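Local atomic coordinates of bifunctional GH43-CE protein (Bacteroides eggerthii, PDB entry 6MLY), a protein that probably hydrolyses xylan-derived beta-xylosidic linkages through a family 43 glycoside hydrolase domain and carries a carbohydrate esterase domain in the same chain. Residues 31-35 with 264-268; 42-46 with 97-101; 46-50 with 91-97. One frame throughout, in Å; residues are numbered along the deposited sequence.

In the fold
From the N terminus the chain runs through 31-35 and turns back as strand 41-45, its neighbour in a four-stranded antiparallel sheet. Interaction 3 closes first, when 91-97 meets the loop 46-50 that follows this strand. Interaction 2 closes next, bringing 97-101 to 42-46 around it, so that Ser46 and Ala97 belong to both. Interaction 1 closes much later, when strand 262-269 returns to 31-35, and the other two nest inside this long loop. Interactions 1 and 2 tie the first sheet to the three-stranded sheet 250-282 and to the sheet beginning with 99-103; interaction 3 joins the loop after strand 41-45 to the one before strand 99-103.

Interaction 1: residues 31-35 with 264-268; sequences PDMSM and AYLFE. With EDO (1,2-ethanediol), chain F.
Pro31 sets its CA over one face of the Phe267 ring, 4.4 Å from CD2, where the loop enters the contact. Asp32 brings OD1 to 3.6 Å from Phe267 CE2, with carboxylate and ring planes 36° apart. The same carboxylate holds a 1,2-ethanediol, probably from the crystallisation liquor: Asp32 OD2 accepts a hydrogen bond from its O2 at 2.7 Å. Arg275 also binds the diol. Met33 lays CB against Tyr265 CD1 at 3.6 Å and puts its backbone O at the edge of that ring, in its plane, while its side chain, bent at chi3 (-71°), carries CE to the backbone O of Leu266. Beyond Ser34, Met35 N donates an almost straight hydrogen bond to Tyr265 OH (3.1 Å, 179°), and that hydroxyl also bonds Gln203. Met35 CB lies over the ring face in a CH-pi contact, 3.5 Å from the Tyr265 centroid, and SD adds an oblique Met-aromatic contact. Buried side chains thus join two blades of the five-bladed beta-propeller characteristic of family 43, next to its probable active site: the Asp32 side chain lies about 6 Å from that of Asp143, predicted to modulate the catalytic acid.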
ATOM      1  N   PRO A  31      15.352   4.124 -12.183  1.00 72.86           N
ATOM      2  CA  PRO A  31      16.725   4.084 -11.678  1.00 73.16           C
ATOM      3  C   PRO A  31      17.801   3.910 -12.761  1.00 72.74           C
ATOM      4  O   PRO A  31      17.508   3.420 -13.850  1.00 71.48           O
ATOM      5  CB  PRO A  31      16.713   2.850 -10.763  1.00 73.84           C
ATOM      6  CG  PRO A  31      15.700   1.925 -11.407  1.00 73.39           C
ATOM      7  CD  PRO A  31      14.652   2.839 -12.009  1.00 72.73           C
ATOM      8  N   ASP A  32      19.033   4.307 -12.418  1.00 72.91           N
ATOM      9  CA  ASP A  32      20.228   4.133 -13.244  1.00 73.27           C
ATOM     10  C   ASP A  32      20.008   4.795 -14.607  1.00 71.16           C
ATOM     11  O   ASP A  32      19.983   4.125 -15.643  1.00 70.07           O
ATOM     12  CB  ASP A  32      20.590   2.656 -13.397  1.00 74.09           C
ATOM     13  CG  ASP A  32      20.822   1.936 -12.081  1.00 76.02           C
ATOM     14  OD1 ASP A  32      20.621   2.563 -11.015  1.00 77.12           O
ATOM     15  OD2 ASP A  32      21.195   0.748 -12.132  1.00 77.82           O
ATOM     16  N   MET A  33      19.838   6.119 -14.573  1.00 70.86           N
ATOM     17  CA  MET A  33      19.636   6.913 -15.765  1.00 70.65           C
ATOM     18  C   MET A  33      20.971   7.062 -16.505  1.00 70.73           C
ATOM     19  O   MET A  33      22.027   7.229 -15.893  1.00 71.41           O
ATOM     20  CB  MET A  33      19.102   8.306 -15.416  1.00 71.20           C
ATOM     21  CG  MET A  33      17.657   8.305 -14.970  1.00 70.83           C
ATOM     22  SD  MET A  33      17.053   9.966 -14.571  1.00 71.64           S
ATOM     23  CE  MET A  33      17.948  10.293 -13.053  1.00 73.24           C
ATOM     24  N   SER A  34      20.892   6.966 -17.833  1.00 69.59           N
ATOM     25  CA  SER A  34      21.919   7.410 -18.742  1.00 69.88           C
ATOM     26  C   SER A  34      21.260   8.382 -19.726  1.00 69.08           C
ATOM     27  O   SER A  34      20.441   7.973 -20.542  1.00 68.08           O
ATOM     28  CB  SER A  34      22.568   6.240 -19.438  1.00 69.65           C
ATOM     29  OG  SER A  34      23.723   6.635 -20.165  1.00 70.28           O
ATOM     30  N   MET A  35      21.614   9.666 -19.608  1.00 69.95           N
ATOM     31  CA  MET A  35      20.948  10.758 -20.316  1.00 69.77           C
ATOM     32  C   MET A  35      21.898  11.373 -21.358  1.00 69.64           C
ATOM     33  O   MET A  35      23.130  11.374 -21.204  1.00 70.30           O
ATOM     34  CB  MET A  35      20.510  11.838 -19.323  1.00 70.76           C
ATOM     35  CG  MET A  35      19.427  12.770 -19.844  1.00 70.57           C
ATOM     36  SD  MET A  35      18.807  13.877 -18.547  1.00 71.89           S
ATOM     37  CE  MET A  35      17.781  12.728 -17.632  1.00 70.73           C
ATOM     38  N   ALA A 264      22.622  18.134 -13.215  1.00 82.00           N
ATOM     39  CA  ALA A 264      23.051  16.785 -12.858  1.00 81.84           C
ATOM     40  C   ALA A 264      21.812  15.903 -12.697  1.00 80.81           C
ATOM     41  O   ALA A 264      20.998  16.162 -11.817  1.00 81.54           O
ATOM     42  CB  ALA A 264      23.855  16.814 -11.583  1.00 83.09           C
ATOM     43  N   TYR A 265      21.669  14.883 -13.553  1.00 79.71           N
ATOM     44  CA  TYR A 265      20.579  13.916 -13.412  1.00 78.44           C
ATOM     45  C   TYR A 265      21.023  12.837 -12.416  1.00 79.45           C
ATOM     46  O   TYR A 265      22.077  12.226 -12.599  1.00 79.56           O
ATOM     47  CB  TYR A 265      20.137  13.354 -14.766  1.00 76.48           C
ATOM     48  CG  TYR A 265      21.165  12.557 -15.527  1.00 76.77           C
ATOM     49  CD1 TYR A 265      21.299  11.192 -15.338  1.00 75.76           C
ATOM     50  CD2 TYR A 265      21.986  13.166 -16.464  1.00 77.52           C
ATOM     51  CE1 TYR A 265      22.233  10.455 -16.046  1.00 75.93           C
ATOM     52  CE2 TYR A 265      22.930  12.446 -17.179  1.00 77.24           C
ATOM     53  CZ  TYR A 265      23.052  11.083 -16.972  1.00 76.52           C
ATOM     54  OH  TYR A 265      23.974  10.370 -17.683  1.00 76.12           O
ATOM     55  N   LEU A 266      20.220  12.665 -11.350  1.00 80.14           N
ATOM     56  CA  LEU A 266      20.488  11.771 -10.212  1.00 80.84           C
ATOM     57  C   LEU A 266      19.168  11.150  -9.736  1.00 80.40           C
ATOM     58  O   LEU A 266      18.099  11.515 -10.226  1.00 78.75           O
ATOM     59  CB  LEU A 266      21.122  12.576  -9.072  1.00 82.04           C
ATOM     60  CG  LEU A 266      22.341  13.425  -9.422  1.00 83.36           C
ATOM     61  CD1 LEU A 266      22.579  14.485  -8.353  1.00 84.17           C
ATOM     62  CD2 LEU A 266      23.578  12.555  -9.601  1.00 84.35           C
ATOM     63  N   PHE A 267      19.242  10.248  -8.748  1.00 81.83           N
ATOM     64  CA  PHE A 267      18.034   9.651  -8.158  1.00 82.46           C
ATOM     65  C   PHE A 267      18.202   9.417  -6.650  1.00 84.45           C
ATOM     66  O   PHE A 267      19.317   9.189  -6.159  1.00 85.60           O
ATOM     67  CB  PHE A 267      17.659   8.352  -8.879  1.00 82.10           C
ATOM     68  CG  PHE A 267      18.577   7.177  -8.641  1.00 82.69           C
ATOM     69  CD1 PHE A 267      18.467   6.404  -7.493  1.00 83.30           C
ATOM     70  CD2 PHE A 267      19.529   6.820  -9.582  1.00 83.06           C
ATOM     71  CE1 PHE A 267      19.305   5.319  -7.283  1.00 84.06           C
ATOM     72  CE2 PHE A 267      20.366   5.734  -9.370  1.00 83.46           C
ATOM     73  CZ  PHE A 267      20.255   4.985  -8.223  1.00 84.05           C
ATOM     74  N   GLU A 268      17.062   9.459  -5.943  1.00 84.90           N
ATOM     75  CA  GLU A 268      16.927   9.180  -4.503  1.00 85.69           C
ATOM     76  C   GLU A 268      16.258   7.813  -4.328  1.00 84.78           C
ATOM     77  O   GLU A 268      15.570   7.344  -5.230  1.00 83.88           O
ATOM     78  CB  GLU A 268      16.072  10.265  -3.841  1.00 86.21           C
ATOM     79  CG  GLU A 268      16.223  10.356  -2.329  1.00 87.80           C
ATOM     80  CD  GLU A 268      15.111  11.115  -1.616  1.00 89.32           C
ATOM     81  OE1 GLU A 268      14.049  11.329  -2.241  1.00 88.94           O
ATOM     82  OE2 GLU A 268      15.303  11.483  -0.433  1.00 91.05           O
TER
HETATM   83  C1  EDO F 902      21.605  -0.736  -8.960  1.00 65.38           C
HETATM   84  O1  EDO F 902      20.736   0.236  -9.554  1.00 59.45           O
HETATM   85  C2  EDO F 902      21.615  -1.975  -9.842  1.00 70.51           C
HETATM   86  O2  EDO F 902      22.042  -1.608 -11.162  1.00 76.51           O

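Interaction 2: residues 42-46 with 97-101; sequences YYMSS and ASCLR
Ser45 and Ser98 face each other through their hydroxyls, OG to OG 2.6 Å, in the one hydrogen bond between 42-46 and 97-101; either could be the donor. Each OG sits between its own backbone N and carbonyl carbon, and both CA-CB bonds point across the gap, which lets the two short side chains span it. Both residues are buried, and Leu109 of strand 106-113 touches both side chains.

The strands run nearly antiparallel, at 155°, but their axes come no closer than 7.0 Å, and side chains rather than backbone bonds fill the interval. Strand 41-45 belongs to one four-stranded antiparallel sheet and strand 99-103 is an outer strand of the next, an arrangement of successive blades as in the five-bladed beta-propeller of family 43. Ser34, next to Ser45 in the first sheet, adds a polar link by bonding Leu100 N through its OG.

Van der Waals packing centres on Leu100. With CG anti to the backbone N (chi1 174°), its CD2 methyl reaches the opposing backbone, 3.5 Å from Met44 N and 3.6 Å from Ser45 N, and touches Tyr43 CB at 3.9 Å. Leu100 CB meanwhile rests beside Ser45 OG, at 3.7 Å. The Tyr43 ring turns to other partners, packing edge-to-face with Tyr107 and bonding Glu128 through its hydroxyl, while Leu36 also packs on the Leu100 side chain.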
ATOM      1  N   TYR A  42      16.013  15.449 -25.697  1.00 68.57           N
ATOM      2  CA  TYR A  42      16.735  14.744 -24.642  1.00 68.55           C
ATOM      3  C   TYR A  42      16.350  13.263 -24.696  1.00 67.46           C
ATOM      4  O   TYR A  42      15.224  12.927 -25.035  1.00 66.58           O
ATOM      5  CB  TYR A  42      16.417  15.334 -23.267  1.00 69.30           C
ATOM      6  CG  TYR A  42      16.851  16.763 -23.062  1.00 70.79           C
ATOM      7  CD1 TYR A  42      15.981  17.813 -23.305  1.00 71.23           C
ATOM      8  CD2 TYR A  42      18.127  17.070 -22.609  1.00 71.91           C
ATOM      9  CE1 TYR A  42      16.368  19.131 -23.115  1.00 72.70           C
ATOM     10  CE2 TYR A  42      18.529  18.383 -22.414  1.00 73.41           C
ATOM     11  CZ  TYR A  42      17.648  19.418 -22.673  1.00 73.71           C
ATOM     12  OH  TYR A  42      18.021  20.716 -22.480  1.00 75.38           O
ATOM     13  N   TYR A  43      17.301  12.384 -24.372  1.00 67.50           N
ATOM     14  CA  TYR A  43      17.057  10.953 -24.346  1.00 67.02           C
ATOM     15  C   TYR A  43      17.671  10.355 -23.083  1.00 67.72           C
ATOM     16  O   TYR A  43      18.617  10.895 -22.527  1.00 68.91           O
ATOM     17  CB  TYR A  43      17.627  10.274 -25.591  1.00 66.57           C
ATOM     18  CG  TYR A  43      16.812  10.481 -26.840  1.00 66.12           C
ATOM     19  CD1 TYR A  43      15.557   9.907 -26.971  1.00 65.26           C
ATOM     20  CD2 TYR A  43      17.299  11.235 -27.896  1.00 66.35           C
ATOM     21  CE1 TYR A  43      14.802  10.083 -28.119  1.00 65.16           C
ATOM     22  CE2 TYR A  43      16.558  11.422 -29.050  1.00 66.29           C
ATOM     23  CZ  TYR A  43      15.304  10.846 -29.161  1.00 65.58           C
ATOM     24  OH  TYR A  43      14.566  11.027 -30.294  1.00 66.43           O
ATOM     25  N   MET A  44      17.116   9.217 -22.663  1.00 68.01           N
ATOM     26  CA  MET A  44      17.455   8.612 -21.390  1.00 68.75           C
ATOM     27  C   MET A  44      17.074   7.126 -21.409  1.00 67.77           C
ATOM     28  O   MET A  44      15.907   6.785 -21.594  1.00 66.91           O
ATOM     29  CB  MET A  44      16.718   9.325 -20.251  1.00 69.77           C
ATOM     30  CG  MET A  44      16.733   8.566 -18.939  1.00 70.62           C
ATOM     31  SD  MET A  44      15.236   8.851 -17.974  1.00 71.24           S
ATOM     32  CE  MET A  44      14.821   7.160 -17.557  1.00 71.47           C
ATOM     33  N   SER A  45      18.087   6.265 -21.223  1.00 67.73           N
ATOM     34  CA  SER A  45      17.910   4.838 -20.954  1.00 67.14           C
ATOM     35  C   SER A  45      17.727   4.640 -19.445  1.00 67.88           C
ATOM     36  O   SER A  45      17.838   5.586 -18.666  1.00 68.21           O
ATOM     37  CB  SER A  45      19.068   4.031 -21.500  1.00 67.32           C
ATOM     38  OG  SER A  45      20.259   4.295 -20.776  1.00 68.33           O
ATOM     39  N   SER A  46      17.444   3.401 -19.038  1.00 68.13           N
ATOM     40  CA  SER A  46      16.923   3.141 -17.694  1.00 68.93           C
ATOM     41  C   SER A  46      17.039   1.653 -17.346  1.00 69.23           C
ATOM     42  O   SER A  46      17.277   0.818 -18.217  1.00 69.31           O
ATOM     43  CB  SER A  46      15.500   3.616 -17.612  1.00 68.46           C
ATOM     44  OG  SER A  46      15.148   3.919 -16.277  1.00 69.30           O
ATOM     45  N   ALA A  97      22.254  -1.213 -14.912  1.00 74.76           N
ATOM     46  CA  ALA A  97      22.660   0.117 -15.379  1.00 73.39           C
ATOM     47  C   ALA A  97      23.158   0.046 -16.825  1.00 71.89           C
ATOM     48  O   ALA A  97      23.993  -0.788 -17.166  1.00 73.03           O
ATOM     49  CB  ALA A  97      23.722   0.687 -14.473  1.00 75.30           C
ATOM     50  N   SER A  98      22.617   0.940 -17.657  1.00 69.82           N
ATOM     51  CA  SER A  98      22.899   1.006 -19.068  1.00 68.41           C
ATOM     52  C   SER A  98      23.706   2.274 -19.348  1.00 68.51           C
ATOM     53  O   SER A  98      23.816   3.150 -18.494  1.00 69.04           O
ATOM     54  CB  SER A  98      21.625   0.966 -19.885  1.00 66.79           C
ATOM     55  OG  SER A  98      20.793   2.084 -19.610  1.00 66.32           O
ATOM     56  N   CYS A  99      24.261   2.335 -20.561  1.00 68.35           N
ATOM     57  CA  CYS A  99      25.056   3.447 -21.044  1.00 68.95           C
ATOM     58  C   CYS A  99      24.467   3.898 -22.384  1.00 67.90           C
ATOM     59  O   CYS A  99      24.372   3.090 -23.309  1.00 67.91           O
ATOM     60  CB  CYS A  99      26.511   3.016 -21.195  1.00 69.93           C
ATOM     61  SG  CYS A  99      27.659   4.388 -21.471  1.00 71.39           S
ATOM     62  N   LEU A 100      24.042   5.167 -22.464  1.00 67.61           N
ATOM     63  CA  LEU A 100      23.418   5.722 -23.676  1.00 66.58           C
ATOM     64  C   LEU A 100      24.309   6.829 -24.258  1.00 67.32           C
ATOM     65  O   LEU A 100      24.620   7.798 -23.565  1.00 67.90           O
ATOM     66  CB  LEU A 100      22.026   6.259 -23.323  1.00 65.89           C
ATOM     67  CG  LEU A 100      21.295   6.996 -24.446  1.00 65.21           C
ATOM     68  CD1 LEU A 100      21.059   6.087 -25.642  1.00 64.32           C
ATOM     69  CD2 LEU A 100      19.981   7.578 -23.946  1.00 64.76           C
ATOM     70  N   ARG A 101      24.678   6.676 -25.538  1.00 67.12           N
ATOM     71  CA  ARG A 101      25.552   7.626 -26.265  1.00 67.83           C
ATOM     72  C   ARG A 101      24.989   7.903 -27.662  1.00 67.12           C
ATOM     73  O   ARG A 101      24.182   7.124 -28.179  1.00 66.19           O
ATOM     74  CB  ARG A 101      26.972   7.082 -26.443  1.00 68.70           C
ATOM     75  CG  ARG A 101      27.699   6.768 -25.146  1.00 69.69           C
ATOM     76  CD  ARG A 101      27.921   8.002 -24.290  1.00 70.84           C
ATOM     77  NE  ARG A 101      28.878   7.705 -23.215  1.00 72.01           N
ATOM     78  CZ  ARG A 101      29.079   8.497 -22.084  1.00 73.27           C
ATOM     79  NH1 ARG A 101      28.392   9.632 -21.838  1.00 73.46           N
ATOM     80  NH2 ARG A 101      30.152   8.248 -21.385  1.00 74.57           N
TER

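Interaction 3: residues 46-50 with 91-97; sequences STTMH and YGRGSWA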
ATOM      1  N   SER A  46      17.444   3.401 -19.038  1.00 68.13           N
ATOM      2  CA  SER A  46      16.923   3.141 -17.694  1.00 68.93           C
ATOM      3  C   SER A  46      17.039   1.653 -17.346  1.00 69.23           C
ATOM      4  O   SER A  46      17.277   0.818 -18.217  1.00 69.31           O
ATOM      5  CB  SER A  46      15.500   3.616 -17.612  1.00 68.46           C
ATOM      6  OG  SER A  46      15.148   3.919 -16.277  1.00 69.30           O
ATOM      7  N   THR A  47      16.876   1.344 -16.056  1.00 70.00           N
ATOM      8  CA  THR A  47      16.897  -0.030 -15.544  1.00 70.89           C
ATOM      9  C   THR A  47      15.479  -0.452 -15.131  1.00 70.31           C
ATOM     10  O   THR A  47      14.774   0.291 -14.433  1.00 70.18           O
ATOM     11  CB  THR A  47      17.874  -0.167 -14.369  1.00 72.94           C
ATOM     12  OG1 THR A  47      19.189   0.199 -14.789  1.00 74.41           O
ATOM     13  CG2 THR A  47      17.927  -1.571 -13.812  1.00 73.76           C
ATOM     14  N   THR A  48      15.070  -1.641 -15.603  1.00 69.92           N
ATOM     15  CA  THR A  48      13.859  -2.343 -15.165  1.00 69.20           C
ATOM     16  C   THR A  48      14.178  -3.798 -14.795  1.00 69.58           C
ATOM     17  O   THR A  48      13.258  -4.572 -14.519  1.00 69.78           O
ATOM     18  CB  THR A  48      12.774  -2.326 -16.247  1.00 67.73           C
ATOM     19  OG1 THR A  48      13.274  -3.030 -17.388  1.00 67.72           O
ATOM     20  CG2 THR A  48      12.351  -0.923 -16.619  1.00 67.43           C
ATOM     21  N   MET A  49      15.468  -4.156 -14.787  1.00 70.45           N
ATOM     22  CA  MET A  49      15.955  -5.447 -14.310  1.00 70.85           C
ATOM     23  C   MET A  49      15.211  -6.583 -15.026  1.00 69.99           C
ATOM     24  O   MET A  49      15.405  -6.793 -16.228  1.00 70.92           O
ATOM     25  CB  MET A  49      15.782  -5.549 -12.787  1.00 71.67           C
ATOM     26  CG  MET A  49      16.716  -4.637 -12.019  1.00 73.39           C
ATOM     27  SD  MET A  49      16.093  -4.215 -10.375  1.00 74.53           S
ATOM     28  CE  MET A  49      17.188  -2.856  -9.964  1.00 75.91           C
ATOM     29  N   HIS A  50      14.305  -7.253 -14.299  1.00 69.86           N
ATOM     30  CA  HIS A  50      13.744  -8.545 -14.689  1.00 69.72           C
ATOM     31  C   HIS A  50      12.457  -8.376 -15.506  1.00 68.58           C
ATOM     32  O   HIS A  50      11.819  -9.368 -15.834  1.00 68.55           O
ATOM     33  CB  HIS A  50      13.490  -9.408 -13.446  1.00 70.61           C
ATOM     34  CG  HIS A  50      12.622  -8.732 -12.441  1.00 70.51           C
ATOM     35  ND1 HIS A  50      13.136  -8.148 -11.306  1.00 71.34           N
ATOM     36  CD2 HIS A  50      11.296  -8.489 -12.428  1.00 70.17           C
ATOM     37  CE1 HIS A  50      12.165  -7.596 -10.620  1.00 71.27           C
ATOM     38  NE2 HIS A  50      11.023  -7.793 -11.285  1.00 70.80           N
ATOM     39  N   TYR A  91      14.577 -12.070 -10.038  1.00 75.87           N
ATOM     40  CA  TYR A  91      14.118 -10.836  -9.422  1.00 76.47           C
ATOM     41  C   TYR A  91      15.336 -10.077  -8.880  1.00 77.30           C
ATOM     42  O   TYR A  91      16.252 -10.682  -8.317  1.00 77.86           O
ATOM     43  CB  TYR A  91      13.124 -11.111  -8.289  1.00 77.09           C
ATOM     44  CG  TYR A  91      11.740 -11.541  -8.708  1.00 77.43           C
ATOM     45  CD1 TYR A  91      10.821 -10.628  -9.204  1.00 77.20           C
ATOM     46  CD2 TYR A  91      11.326 -12.857  -8.563  1.00 78.59           C
ATOM     47  CE1 TYR A  91       9.539 -11.017  -9.566  1.00 77.69           C
ATOM     48  CE2 TYR A  91      10.048 -13.261  -8.915  1.00 78.61           C
ATOM     49  CZ  TYR A  91       9.148 -12.338  -9.417  1.00 77.90           C
ATOM     50  OH  TYR A  91       7.889 -12.731  -9.769  1.00 75.76           O
ATOM     51  N   GLY A  92      15.348  -8.755  -9.081  1.00 77.11           N
ATOM     52  CA  GLY A  92      16.417  -7.889  -8.605  1.00 77.70           C
ATOM     53  C   GLY A  92      17.592  -7.813  -9.567  1.00 77.93           C
ATOM     54  O   GLY A  92      18.338  -6.841  -9.536  1.00 78.36           O
ATOM     55  N   ARG A  93      17.756  -8.837 -10.414  1.00 77.50           N
ATOM     56  CA  ARG A  93      18.912  -8.959 -11.299  1.00 77.85           C
ATOM     57  C   ARG A  93      18.514  -8.473 -12.705  1.00 74.61           C
ATOM     58  O   ARG A  93      18.107  -7.328 -12.857  1.00 74.06           O
ATOM     59  CB  ARG A  93      19.443 -10.395 -11.219  1.00 80.17           C
ATOM     60  CG  ARG A  93      20.082 -10.748  -9.883  1.00 82.40           C
ATOM     61  CD  ARG A  93      20.206 -12.249  -9.708  1.00 84.35           C
ATOM     62  NE  ARG A  93      21.261 -12.635  -8.778  1.00 87.07           N
ATOM     63  CZ  ARG A  93      21.240 -13.729  -8.018  1.00 88.74           C
ATOM     64  NH1 ARG A  93      20.134 -14.449  -7.915  1.00 88.79           N
ATOM     65  NH2 ARG A  93      22.326 -14.095  -7.358  1.00 90.32           N
ATOM     66  N   GLY A  94      18.631  -9.325 -13.730  1.00 73.87           N
ATOM     67  CA  GLY A  94      18.306  -8.937 -15.104  1.00 72.48           C
ATOM     68  C   GLY A  94      19.173  -7.787 -15.597  1.00 72.36           C
ATOM     69  O   GLY A  94      20.293  -7.577 -15.103  1.00 74.11           O
ATOM     70  N   SER A  95      18.637  -7.032 -16.564  1.00 70.91           N
ATOM     71  CA  SER A  95      19.347  -5.927 -17.189  1.00 70.67           C
ATOM     72  C   SER A  95      19.488  -4.763 -16.202  1.00 71.13           C
ATOM     73  O   SER A  95      18.504  -4.199 -15.763  1.00 71.27           O
ATOM     74  CB  SER A  95      18.677  -5.489 -18.466  1.00 69.16           C
ATOM     75  OG  SER A  95      17.405  -4.921 -18.220  1.00 68.57           O
ATOM     76  N   TRP A  96      20.741  -4.400 -15.912  1.00 72.72           N
ATOM     77  CA  TRP A  96      21.107  -3.386 -14.920  1.00 74.58           C
ATOM     78  C   TRP A  96      21.491  -2.066 -15.617  1.00 74.04           C
ATOM     79  O   TRP A  96      21.049  -1.805 -16.749  1.00 72.62           O
ATOM     80  CB  TRP A  96      22.211  -3.963 -14.014  1.00 77.48           C
ATOM     81  CG  TRP A  96      21.666  -4.626 -12.785  1.00 78.22           C
ATOM     82  CD1 TRP A  96      20.403  -5.111 -12.624  1.00 78.16           C
ATOM     83  CD2 TRP A  96      22.351  -4.874 -11.543  1.00 80.86           C
ATOM     84  NE1 TRP A  96      20.252  -5.626 -11.369  1.00 79.32           N
ATOM     85  CE2 TRP A  96      21.428  -5.503 -10.684  1.00 80.76           C
ATOM     86  CE3 TRP A  96      23.646  -4.630 -11.070  1.00 82.95           C
ATOM     87  CZ2 TRP A  96      21.755  -5.893  -9.385  1.00 82.33           C
ATOM     88  CZ3 TRP A  96      23.969  -5.011  -9.785  1.00 84.11           C
ATOM     89  CH2 TRP A  96      23.036  -5.636  -8.957  1.00 83.66           C
ATOM     90  N   ALA A  97      22.254  -1.213 -14.912  1.00 74.76           N
ATOM     91  CA  ALA A  97      22.660   0.117 -15.379  1.00 73.39           C
ATOM     92  C   ALA A  97      23.158   0.046 -16.825  1.00 71.89           C
ATOM     93  O   ALA A  97      23.993  -0.788 -17.166  1.00 73.03           O
ATOM     94  CB  ALA A  97      23.722   0.687 -14.473  1.00 75.30           C
TER
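Met49 and Ser95 form a single antiparallel bridge, a hydrogen-bonded pair, between two irregular loops. Ser95 N donates to Met49 O at 3.3 Å, while the return bond from Met49 N to Ser95 O is weak (122° at the hydrogen). A firmer bond runs from Gly92 N to His50 ND1, 3.2 Å long and tilted 24° from the imidazole plane; it helps set the turn of the ring and is consistent with ND1 acting as acceptor. The indole of Trp96 is held by its own loop, NE1 donating to Gly92 O at 2.9 Å in both the ring plane and the carbonyl plane.

In the aromatic pair, Tyr91 directs its edge at the face of His50, CD1 standing 3.5 Å above the imidazole, with the planes at 70°.

Among the van der Waals contacts, Met49 extends beyond CG along the Gly92 and Arg93 carbonyls, its CG 3.8 Å from Trp96 CD1 and its sulfur oblique to the indole. Thr47 places CG2, the branch opposite its backbone N, against Ser95 O at 3.3 Å.

The loop after strand 41-45 is thereby joined to the one leading into strand 99-103, while Tyr91 and His50 continue outward to strand 333-335 and His336, where the glycoside hydrolase domain probably meets the concanavalin-like domain.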